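Long-range contacts in carboxypeptidase 1 (Deinococcus radiodurans str. R1, PDB 5GIV), which probably removes amino acids one after another from the C-terminal end of peptides, with broad specificity, as a metal-dependent carboxypeptidase of the M32 family: residues Leu30-Ser35 with Phe237-Gly242; Thr98-Glu103 with Ser147-Phe152; Gly228-Thr233 with Ile248-Lys253. All blocks are in the same frame, centred on the assembly; numbering follows the deposited sequence.

Contact 1: Leu30-Ser35 with Phe237-Gly242; sequences LGWDQS and FMTRLG
Trp32, on the last turns of helix 8-36, lies against strand 238-242 with its CA 7.2 Å from the CA of Thr239, and no hydrogen bond joins the two segments. Thr239 and Trp32 cross at about a right angle: the methyl CG2 of Thr239 reaches the pyrrole corner of the indole, 3.8 Å from Trp32 CD1, and also touches Trp32 CB. With CG anti to the backbone N (chi1 170°), the indole runs on past the strand, leaving CB and CD1 as the atoms that meet it. Leu241 brings both methyls: CD1 lies 4.1 Å from Trp32 CB, while CD2 approaches the indole obliquely. At the other end of the strand segment the ring of Phe237 is met by Ser35, whose CB comes within 3.8 Å of Phe237 CE1; Ser35 OG turns back in a weak bond to Gly31 O of its own helix. Arg247 adds a cation-pi contact to Trp32, and Asp33 of the second subunit packs on the same tryptophan. A classic beta bulge sets Leu241 and Gly242 opposite the single residue Asp245. The whole is helix-on-sheet packing beside the zinc site, with the Phe237 side chain about 8 Å from the zinc ion.

Contact 2: Thr98-Glu103 with Ser147-Phe152; sequences TRIPAE and SYFPEF
Arg99 sends CG anti to its own N (chi1 -174°) and then bends at chi2 and chi3, which folds its guanidinium over Phe149 and toward Glu151; the glutamate, bent at chi2 (-86°), comes from the opposite direction. Arg99 NH1 and NH2 grip the single oxygen Glu151 OE1 end-on, NH2 at 2.8 Å, with guanidinium and carboxylate nearly coplanar. NH1 approaches the syn lone pair of OE1, whereas NH2 arrives nearly in line with the C-O bond. NH1 also donates to Tyr148 O (3.1 Å), in the carbonyl plane and on a lone pair. Phe149 packs against the arginine's aliphatic part: Arg99 CG sits 3.9 Å from the centroid of the Phe149 ring as a CH-pi contact, and CD2 of that ring lies over one guanidinium face. Ile100 CG1 meets the edge of the same ring at Phe149 CE1 (3.5 Å). Pro101 CD stands over the Tyr148 face, 3.6 Å from the centroid of that ring. Glu95 forms a second salt bridge to Arg99 through NE. The junction of helices 81-99 and 102-122 is joined to the 149-152 turn, where two carboxylates probably balance the arginine's charge and hold its guanidinium in place.

Contact 3: Gly228-Thr233 with Ile248-Lys253; sequences GRQDLT and ITTRVK
Thr233, just past strand 230-232, meets Thr249 of the neighbouring parallel strand at about a right angle, hydroxyl to hydroxyl and methyl to methyl. Thr249 OG1 donates to Thr233 OG1 at 3.1 Å. The methyl Thr233 CG2 touches Thr249 CG2 at 3.7 Å; both residues place OG1 between the backbone N and carbonyl carbon (chi1 63° and 64°), which lets the hydroxyls face each other. Each hydroxyl has another partner, Thr233 OG1 with His235 O and Thr249 OG1 with Phe237 N. A valine in place of Thr233 would probably leave the Thr249 hydroxyl without its acceptor and His235 O without this hydroxyl partner.

The face bearing Gln230, Leu232, Ile248 and Thr250 turns to helices 207-221 and 257-275. Here the extended Gln230 slants across Ile248, its CB 3.7 Å from Ile248 CG1, and rests its OE1 against the CB and CG2 of Thr250. Gln230 OE1 and Thr250 OG1 both share the hydroxyl of Thr264. Leu232 CD2 angles onto Val252 CG2 at 3.5 Å.

On the face of Asp231 and Thr249, Arg229 grips Asp231 side-on, NE to OD2 and NH2 to OD1 (2.6 Å), the second bond almost straight. A water donates to Asp231 OD2 and to Ile248 O, bridging the strands. The backbone pairing is regular: Ile248 N to Arg229 O, Asp231 N to Ile248 O, Thr250 N to Asp231 O and Thr233 N to Thr250 O, with the short strand segments inclined by 36°. Ile248 is about 4 Å, side chain to side chain, from Glu267, the predicted proton donor/acceptor. The arginine probably offsets the charge of Asp231, while Gln230 and Thr250, both bonded to Thr264, tie this parallel pair to the helix carrying the zinc-binding histidines.

From the N terminus, helix 8-36 supplies the first half of contact 1; its partner, strand 238-242, lies some 200 residues on, closing a long and mostly helical loop. Contact 2 is nested in that loop and closes a short, mostly helical excursion between residues 103 and 147. Contact 3 opens at 228-233, before contact 1 has closed, and ends at 248-253, so the two cross along the chain. They also meet in space, where Thr249 N probably bonds to Phe237 O (2.9 Å). Contact 1 joins helix 8-36 to the three-stranded sheet and contact 3 pairs two strands within it, beside the zinc site; both touch the second subunit. Contact 2 ties peripheral helices far away.

Contact 1: Leu30-Ser35 with Phe237-Gly242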
loop_
_atom_site.group_PDB
_atom_site.type_symbol
_atom_site.label_atom_id
_atom_site.label_comp_id
_atom_site.label_asym_id
_atom_site.label_seq_id
_atom_site.Cartn_x
_atom_site.Cartn_y
_atom_site.Cartn_z
ATOM N N LEU A 30 -4.291 -5.244 -0.694
ATOM C CA LEU A 30 -3.764 -6.079 0.379
ATOM C C LEU A 30 -2.669 -6.997 -0.136
ATOM O O LEU A 30 -1.667 -7.221 0.547
ATOM C CB LEU A 30 -4.892 -6.889 1.007
ATOM C CG LEU A 30 -5.830 -6.124 1.929
ATOM C CD1 LEU A 30 -7.107 -6.947 2.133
ATOM C CD2 LEU A 30 -5.144 -5.816 3.262
ATOM N N GLY A 31 -2.851 -7.549 -1.339
ATOM C CA GLY A 31 -1.827 -8.408 -1.911
ATOM C C GLY A 31 -0.627 -7.639 -2.432
ATOM O O GLY A 31 0.521 -8.073 -2.270
ATOM N N TRP A 32 -0.868 -6.488 -3.065
ATOM C CA TRP A 32 0.250 -5.687 -3.553
ATOM C C TRP A 32 1.145 -5.249 -2.403
ATOM O O TRP A 32 2.373 -5.363 -2.480
ATOM C CB TRP A 32 -0.263 -4.474 -4.329
ATOM C CG TRP A 32 0.819 -3.478 -4.662
ATOM C CD1 TRP A 32 1.608 -3.459 -5.776
ATOM C CD2 TRP A 32 1.215 -2.354 -3.869
ATOM N NE1 TRP A 32 2.469 -2.384 -5.730
ATOM C CE2 TRP A 32 2.247 -1.692 -4.568
ATOM C CE3 TRP A 32 0.794 -1.841 -2.634
ATOM C CZ2 TRP A 32 2.873 -0.553 -4.069
ATOM C CZ3 TRP A 32 1.414 -0.706 -2.141
ATOM C CH2 TRP A 32 2.442 -0.072 -2.858
ATOM N N ASP A 33 0.542 -4.750 -1.321
ATOM C CA ASP A 33 1.327 -4.335 -0.165
ATOM C C ASP A 33 2.024 -5.524 0.484
ATOM O O ASP A 33 3.159 -5.397 0.963
ATOM C CB ASP A 33 0.419 -3.611 0.837
ATOM C CG ASP A 33 1.142 -3.232 2.125
ATOM O OD1 ASP A 33 1.899 -2.229 2.127
ATOM O OD2 ASP A 33 0.949 -3.954 3.131
ATOM N N GLN A 34 1.376 -6.692 0.481
ATOM C CA GLN A 34 1.992 -7.886 1.044
ATOM C C GLN A 34 3.298 -8.225 0.339
ATOM O O GLN A 34 4.251 -8.693 0.970
ATOM C CB GLN A 34 1.014 -9.054 0.959
ATOM C CG GLN A 34 1.571 -10.380 1.414
ATOM C CD GLN A 34 0.701 -11.543 0.985
ATOM O OE1 GLN A 34 0.262 -11.630 -0.172
ATOM N NE2 GLN A 34 0.420 -12.436 1.925
ATOM N N SER A 35 3.359 -8.000 -0.968
ATOM C CA SER A 35 4.542 -8.324 -1.750
ATOM C C SER A 35 5.600 -7.230 -1.741
ATOM O O SER A 35 6.740 -7.495 -2.118
ATOM C CB SER A 35 4.147 -8.608 -3.201
ATOM O OG SER A 35 3.286 -9.725 -3.262
ATOM N N PHE A 237 5.366 -8.603 -11.242
ATOM C CA PHE A 237 3.968 -8.893 -11.541
ATOM C C PHE A 237 3.245 -7.590 -11.853
ATOM O O PHE A 237 3.791 -6.497 -11.692
ATOM C CB PHE A 237 3.289 -9.640 -10.390
ATOM C CG PHE A 237 3.224 -8.859 -9.109
ATOM C CD1 PHE A 237 4.250 -8.934 -8.184
ATOM C CD2 PHE A 237 2.123 -8.059 -8.820
ATOM C CE1 PHE A 237 4.190 -8.222 -6.991
ATOM C CE2 PHE A 237 2.062 -7.338 -7.638
ATOM C CZ PHE A 237 3.101 -7.421 -6.723
ATOM N N MET A 238 2.009 -7.725 -12.316
ATOM C CA MET A 238 1.114 -6.606 -12.564
ATOM C C MET A 238 -0.159 -6.820 -11.763
ATOM O O MET A 238 -0.643 -7.950 -11.641
ATOM C CB MET A 238 0.804 -6.468 -14.063
ATOM C CG MET A 238 -0.147 -5.330 -14.456
ATOM S SD MET A 238 -1.890 -5.808 -14.497
ATOM C CE MET A 238 -1.884 -6.845 -15.927
ATOM N N THR A 239 -0.695 -5.739 -11.201
ATOM C CA THR A 239 -1.905 -5.851 -10.399
ATOM C C THR A 239 -2.709 -4.565 -10.521
ATOM O O THR A 239 -2.143 -3.470 -10.583
ATOM C CB THR A 239 -1.570 -6.153 -8.922
ATOM O OG1 THR A 239 -2.776 -6.266 -8.156
ATOM C CG2 THR A 239 -0.680 -5.076 -8.314
ATOM N N ARG A 240 -4.029 -4.710 -10.546
ATOM C CA ARG A 240 -4.943 -3.584 -10.687
ATOM C C ARG A 240 -5.532 -3.282 -9.308
ATOM O O ARG A 240 -6.307 -4.080 -8.772
ATOM C CB ARG A 240 -6.055 -3.922 -11.677
ATOM C CG ARG A 240 -7.144 -2.855 -11.791
ATOM C CD ARG A 240 -8.261 -3.289 -12.737
ATOM N NE ARG A 240 -8.086 -2.939 -14.146
ATOM C CZ ARG A 240 -8.150 -1.710 -14.637
ATOM N NH1 ARG A 240 -8.365 -0.695 -13.828
ATOM N NH2 ARG A 240 -8.007 -1.500 -15.946
ATOM N N LEU A 241 -5.183 -2.130 -8.741
ATOM C CA LEU A 241 -5.753 -1.728 -7.459
ATOM C C LEU A 241 -6.979 -0.841 -7.619
ATOM O O LEU A 241 -7.587 -0.465 -6.608
ATOM C CB LEU A 241 -4.704 -1.013 -6.595
ATOM C CG LEU A 241 -3.648 -1.907 -5.934
ATOM C CD1 LEU A 241 -2.861 -2.726 -6.956
ATOM C CD2 LEU A 241 -2.687 -1.094 -5.065
ATOM N N GLY A 242 -7.342 -0.494 -8.850
ATOM C CA GLY A 242 -8.508 0.339 -9.109
ATOM C C GLY A 242 -8.612 0.675 -10.588
ATOM O O GLY A 242 -7.715 0.383 -11.393
#

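Contact 2: Thr98-Glu103 with Ser147-Phe152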
loop_
_atom_site.group_PDB
_atom_site.type_symbol
_atom_site.label_atom_id
_atom_site.label_comp_id
_atom_site.label_asym_id
_atom_site.label_seq_id
_atom_site.Cartn_x
_atom_site.Cartn_y
_atom_site.Cartn_z
ATOM N N THR A 98 -21.360 -19.380 -7.939
ATOM C CA THR A 98 -22.305 -20.101 -7.096
ATOM C C THR A 98 -22.271 -21.600 -7.341
ATOM O O THR A 98 -22.772 -22.362 -6.509
ATOM C CB THR A 98 -23.746 -19.605 -7.326
ATOM O OG1 THR A 98 -24.124 -19.792 -8.703
ATOM C CG2 THR A 98 -23.875 -18.139 -6.956
ATOM N N ARG A 99 -21.669 -22.040 -8.445
ATOM C CA ARG A 99 -21.608 -23.467 -8.734
ATOM C C ARG A 99 -20.802 -24.198 -7.670
ATOM O O ARG A 99 -21.121 -25.336 -7.308
ATOM C CB ARG A 99 -20.991 -23.695 -10.114
ATOM C CG ARG A 99 -21.024 -25.146 -10.571
ATOM C CD ARG A 99 -22.393 -25.495 -11.155
ATOM N NE ARG A 99 -22.615 -24.777 -12.412
ATOM C CZ ARG A 99 -22.235 -25.220 -13.608
ATOM N NH1 ARG A 99 -21.618 -26.388 -13.732
ATOM N NH2 ARG A 99 -22.467 -24.491 -14.688
ATOM N N ILE A 100 -19.734 -23.578 -7.182
ATOM C CA ILE A 100 -18.822 -24.214 -6.239
ATOM C C ILE A 100 -19.267 -23.842 -4.829
ATOM O O ILE A 100 -19.350 -22.643 -4.517
ATOM C CB ILE A 100 -17.367 -23.797 -6.490
ATOM C CG1 ILE A 100 -16.999 -24.056 -7.953
ATOM C CG2 ILE A 100 -16.424 -24.534 -5.535
ATOM C CD1 ILE A 100 -15.614 -23.583 -8.325
ATOM N N PRO A 101 -19.554 -24.813 -3.966
ATOM C CA PRO A 101 -20.000 -24.498 -2.604
ATOM C C PRO A 101 -18.988 -23.642 -1.857
ATOM O O PRO A 101 -17.774 -23.838 -1.977
ATOM C CB PRO A 101 -20.149 -25.880 -1.951
ATOM C CG PRO A 101 -20.310 -26.831 -3.082
ATOM C CD PRO A 101 -19.512 -26.265 -4.220
ATOM N N ALA A 102 -19.502 -22.690 -1.069
ATOM C CA ALA A 102 -18.633 -21.810 -0.290
ATOM C C ALA A 102 -17.729 -22.603 0.648
ATOM O O ALA A 102 -16.570 -22.230 0.869
ATOM C CB ALA A 102 -19.468 -20.805 0.501
ATOM N N GLU A 103 -18.238 -23.698 1.215
ATOM C CA GLU A 103 -17.393 -24.550 2.046
ATOM C C GLU A 103 -16.148 -24.985 1.285
ATOM O O GLU A 103 -15.023 -24.883 1.786
ATOM C CB GLU A 103 -18.180 -25.773 2.515
ATOM C CG GLU A 103 -18.355 -25.848 4.012
ATOM C CD GLU A 103 -17.076 -25.517 4.764
ATOM O OE1 GLU A 103 -16.899 -24.337 5.157
ATOM O OE2 GLU A 103 -16.239 -26.433 4.947
ATOM N N SER A 147 -15.122 -31.232 -10.953
ATOM C CA SER A 147 -16.329 -32.049 -11.014
ATOM C C SER A 147 -17.596 -31.231 -10.797
ATOM O O SER A 147 -18.678 -31.691 -11.164
ATOM C CB SER A 147 -16.257 -33.195 -10.000
ATOM O OG SER A 147 -16.361 -32.721 -8.673
ATOM N N TYR A 148 -17.492 -30.033 -10.216
ATOM C CA TYR A 148 -18.654 -29.158 -10.130
ATOM C C TYR A 148 -19.059 -28.588 -11.481
ATOM O O TYR A 148 -20.090 -27.910 -11.560
ATOM C CB TYR A 148 -18.401 -28.002 -9.161
ATOM C CG TYR A 148 -18.290 -28.427 -7.724
ATOM C CD1 TYR A 148 -19.398 -28.908 -7.033
ATOM C CD2 TYR A 148 -17.081 -28.341 -7.047
ATOM C CE1 TYR A 148 -19.296 -29.302 -5.712
ATOM C CE2 TYR A 148 -16.970 -28.728 -5.727
ATOM C CZ TYR A 148 -18.077 -29.207 -5.066
ATOM O OH TYR A 148 -17.963 -29.589 -3.753
ATOM N N PHE A 149 -18.278 -28.835 -12.530
ATOM C CA PHE A 149 -18.570 -28.353 -13.881
ATOM C C PHE A 149 -18.561 -29.538 -14.837
ATOM O O PHE A 149 -17.654 -29.688 -15.668
ATOM C CB PHE A 149 -17.572 -27.267 -14.291
ATOM C CG PHE A 149 -17.651 -26.040 -13.424
ATOM C CD1 PHE A 149 -17.016 -26.004 -12.188
ATOM C CD2 PHE A 149 -18.380 -24.933 -13.831
ATOM C CE1 PHE A 149 -17.103 -24.885 -11.375
ATOM C CE2 PHE A 149 -18.465 -23.806 -13.029
ATOM C CZ PHE A 149 -17.826 -23.783 -11.802
ATOM N N PRO A 150 -19.567 -30.414 -14.733
ATOM C CA PRO A 150 -19.602 -31.610 -15.589
ATOM C C PRO A 150 -19.729 -31.309 -17.069
ATOM O O PRO A 150 -19.494 -32.216 -17.879
ATOM C CB PRO A 150 -20.827 -32.371 -15.075
ATOM C CG PRO A 150 -21.691 -31.313 -14.481
ATOM C CD PRO A 150 -20.763 -30.309 -13.880
ATOM N N GLU A 151 -20.078 -30.082 -17.464
ATOM C CA GLU A 151 -20.076 -29.775 -18.893
ATOM C C GLU A 151 -18.707 -29.960 -19.528
ATOM O O GLU A 151 -18.618 -30.000 -20.757
ATOM C CB GLU A 151 -20.587 -28.356 -19.137
ATOM C CG GLU A 151 -19.920 -27.310 -18.280
ATOM C CD GLU A 151 -20.606 -27.199 -16.938
ATOM O OE1 GLU A 151 -21.044 -26.091 -16.560
ATOM O OE2 GLU A 151 -20.727 -28.248 -16.274
ATOM N N PHE A 152 -17.644 -30.082 -18.737
ATOM C CA PHE A 152 -16.320 -30.446 -19.249
ATOM C C PHE A 152 -16.092 -31.903 -18.876
ATOM O O PHE A 152 -15.796 -32.220 -17.720
ATOM C CB PHE A 152 -15.225 -29.539 -18.688
ATOM C CG PHE A 152 -15.440 -28.091 -18.979
ATOM C CD1 PHE A 152 -15.035 -27.551 -20.194
ATOM C CD2 PHE A 152 -16.061 -27.269 -18.051
ATOM C CE1 PHE A 152 -15.240 -26.212 -20.478
ATOM C CE2 PHE A 152 -16.271 -25.931 -18.329
ATOM C CZ PHE A 152 -15.855 -25.399 -19.546
#

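Contact 3: Gly228-Thr233 with Ile248-Lys253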
loop_
_atom_site.group_PDB
_atom_site.type_symbol
_atom_site.label_atom_id
_atom_site.label_comp_id
_atom_site.label_asym_id
_atom_site.label_seq_id
_atom_site.Cartn_x
_atom_site.Cartn_y
_atom_site.Cartn_z
ATOM N N GLY A 228 -0.708 4.589 -12.328
ATOM C CA GLY A 228 0.074 3.429 -11.962
ATOM C C GLY A 228 1.407 3.841 -11.384
ATOM O O GLY A 228 1.701 5.027 -11.200
ATOM N N ARG A 229 2.217 2.829 -11.104
ATOM C CA ARG A 229 3.565 3.023 -10.588
ATOM C C ARG A 229 4.267 1.674 -10.627
ATOM O O ARG A 229 3.642 0.636 -10.855
ATOM C CB ARG A 229 3.554 3.603 -9.164
ATOM C CG ARG A 229 2.779 2.774 -8.159
ATOM C CD ARG A 229 3.004 3.256 -6.716
ATOM N NE ARG A 229 4.376 3.035 -6.254
ATOM C CZ ARG A 229 5.299 3.983 -6.182
ATOM N NH1 ARG A 229 5.015 5.233 -6.531
ATOM N NH2 ARG A 229 6.518 3.680 -5.766
ATOM N N GLN A 230 5.577 1.705 -10.379
ATOM C CA GLN A 230 6.419 0.517 -10.342
ATOM C C GLN A 230 7.175 0.465 -9.018
ATOM O O GLN A 230 7.587 1.500 -8.490
ATOM C CB GLN A 230 7.423 0.494 -11.516
ATOM C CG GLN A 230 8.310 -0.758 -11.536
ATOM C CD GLN A 230 9.280 -0.816 -12.720
ATOM O OE1 GLN A 230 9.375 -1.838 -13.400
ATOM N NE2 GLN A 230 9.999 0.271 -12.965
ATOM N N ASP A 231 7.364 -0.746 -8.493
ATOM C CA ASP A 231 8.150 -0.963 -7.284
ATOM C C ASP A 231 8.950 -2.252 -7.435
ATOM O O ASP A 231 8.761 -3.018 -8.382
ATOM C CB ASP A 231 7.261 -1.024 -6.038
ATOM C CG ASP A 231 6.508 0.276 -5.790
ATOM O OD1 ASP A 231 7.099 1.191 -5.186
ATOM O OD2 ASP A 231 5.332 0.392 -6.207
ATOM N N LEU A 232 9.835 -2.499 -6.473
ATOM C CA LEU A 232 10.693 -3.678 -6.472
ATOM C C LEU A 232 10.085 -4.786 -5.625
ATOM O O LEU A 232 9.589 -4.535 -4.523
ATOM C CB LEU A 232 12.083 -3.341 -5.939
ATOM C CG LEU A 232 12.947 -2.415 -6.777
ATOM C CD1 LEU A 232 14.293 -2.199 -6.119
ATOM C CD2 LEU A 232 13.148 -3.059 -8.124
ATOM N N THR A 233 10.122 -6.011 -6.142
ATOM C CA THR A 233 9.677 -7.175 -5.389
ATOM C C THR A 233 10.554 -8.366 -5.761
ATOM O O THR A 233 11.422 -8.279 -6.634
ATOM C CB THR A 233 8.196 -7.486 -5.625
ATOM O OG1 THR A 233 7.985 -7.829 -6.999
ATOM C CG2 THR A 233 7.332 -6.301 -5.248
ATOM N N ILE A 248 2.861 -2.126 -11.408
ATOM C CA ILE A 248 3.784 -3.143 -11.877
ATOM C C ILE A 248 4.967 -3.205 -10.916
ATOM O O ILE A 248 5.262 -2.252 -10.193
ATOM C CB ILE A 248 4.262 -2.871 -13.330
ATOM C CG1 ILE A 248 5.038 -1.561 -13.414
ATOM C CG2 ILE A 248 3.083 -2.813 -14.293
ATOM C CD1 ILE A 248 5.649 -1.342 -14.772
ATOM N N THR A 249 5.627 -4.358 -10.889
ATOM C CA THR A 249 6.825 -4.526 -10.085
ATOM C C THR A 249 7.888 -5.209 -10.926
ATOM O O THR A 249 7.580 -5.946 -11.868
ATOM C CB THR A 249 6.559 -5.334 -8.799
ATOM O OG1 THR A 249 6.149 -6.664 -9.138
ATOM C CG2 THR A 249 5.476 -4.665 -7.953
ATOM N N THR A 250 9.146 -4.957 -10.577
ATOM C CA THR A 250 10.280 -5.503 -11.300
ATOM C C THR A 250 11.330 -5.952 -10.291
ATOM O O THR A 250 11.189 -5.749 -9.077
ATOM C CB THR A 250 10.857 -4.478 -12.291
ATOM O OG1 THR A 250 11.743 -5.134 -13.210
ATOM C CG2 THR A 250 11.607 -3.359 -11.546
ATOM N N ARG A 251 12.377 -6.594 -10.805
ATOM C CA ARG A 251 13.468 -7.114 -9.991
ATOM C C ARG A 251 14.784 -6.768 -10.662
ATOM O O ARG A 251 14.932 -6.974 -11.870
ATOM C CB ARG A 251 13.324 -8.624 -9.815
ATOM C CG ARG A 251 14.575 -9.340 -9.416
ATOM C CD ARG A 251 14.396 -10.822 -9.704
ATOM N NE ARG A 251 14.136 -11.070 -11.124
ATOM C CZ ARG A 251 13.470 -12.124 -11.588
ATOM N NH1 ARG A 251 12.980 -13.030 -10.741
ATOM N NH2 ARG A 251 13.287 -12.270 -12.896
ATOM N N VAL A 252 15.732 -6.232 -9.896
ATOM C CA VAL A 252 16.958 -5.675 -10.450
ATOM C C VAL A 252 18.147 -6.524 -10.031
ATOM O O VAL A 252 18.320 -6.817 -8.843
ATOM C CB VAL A 252 17.160 -4.219 -10.009
ATOM C CG1 VAL A 252 18.385 -3.623 -10.716
ATOM C CG2 VAL A 252 15.911 -3.416 -10.299
ATOM N N LYS A 253 18.978 -6.894 -11.003
ATOM C CA LYS A 253 20.265 -7.536 -10.766
ATOM C C LYS A 253 21.364 -6.641 -11.327
ATOM O O LYS A 253 21.472 -6.472 -12.543
ATOM C CB LYS A 253 20.317 -8.928 -11.395
ATOM C CG LYS A 253 19.490 -9.938 -10.635
ATOM C CD LYS A 253 19.855 -11.362 -10.985
ATOM C CE LYS A 253 19.048 -11.841 -12.153
ATOM N NZ LYS A 253 17.675 -12.170 -11.678
HETATM O O HOH W 1 3.991 -1.157 -7.768
#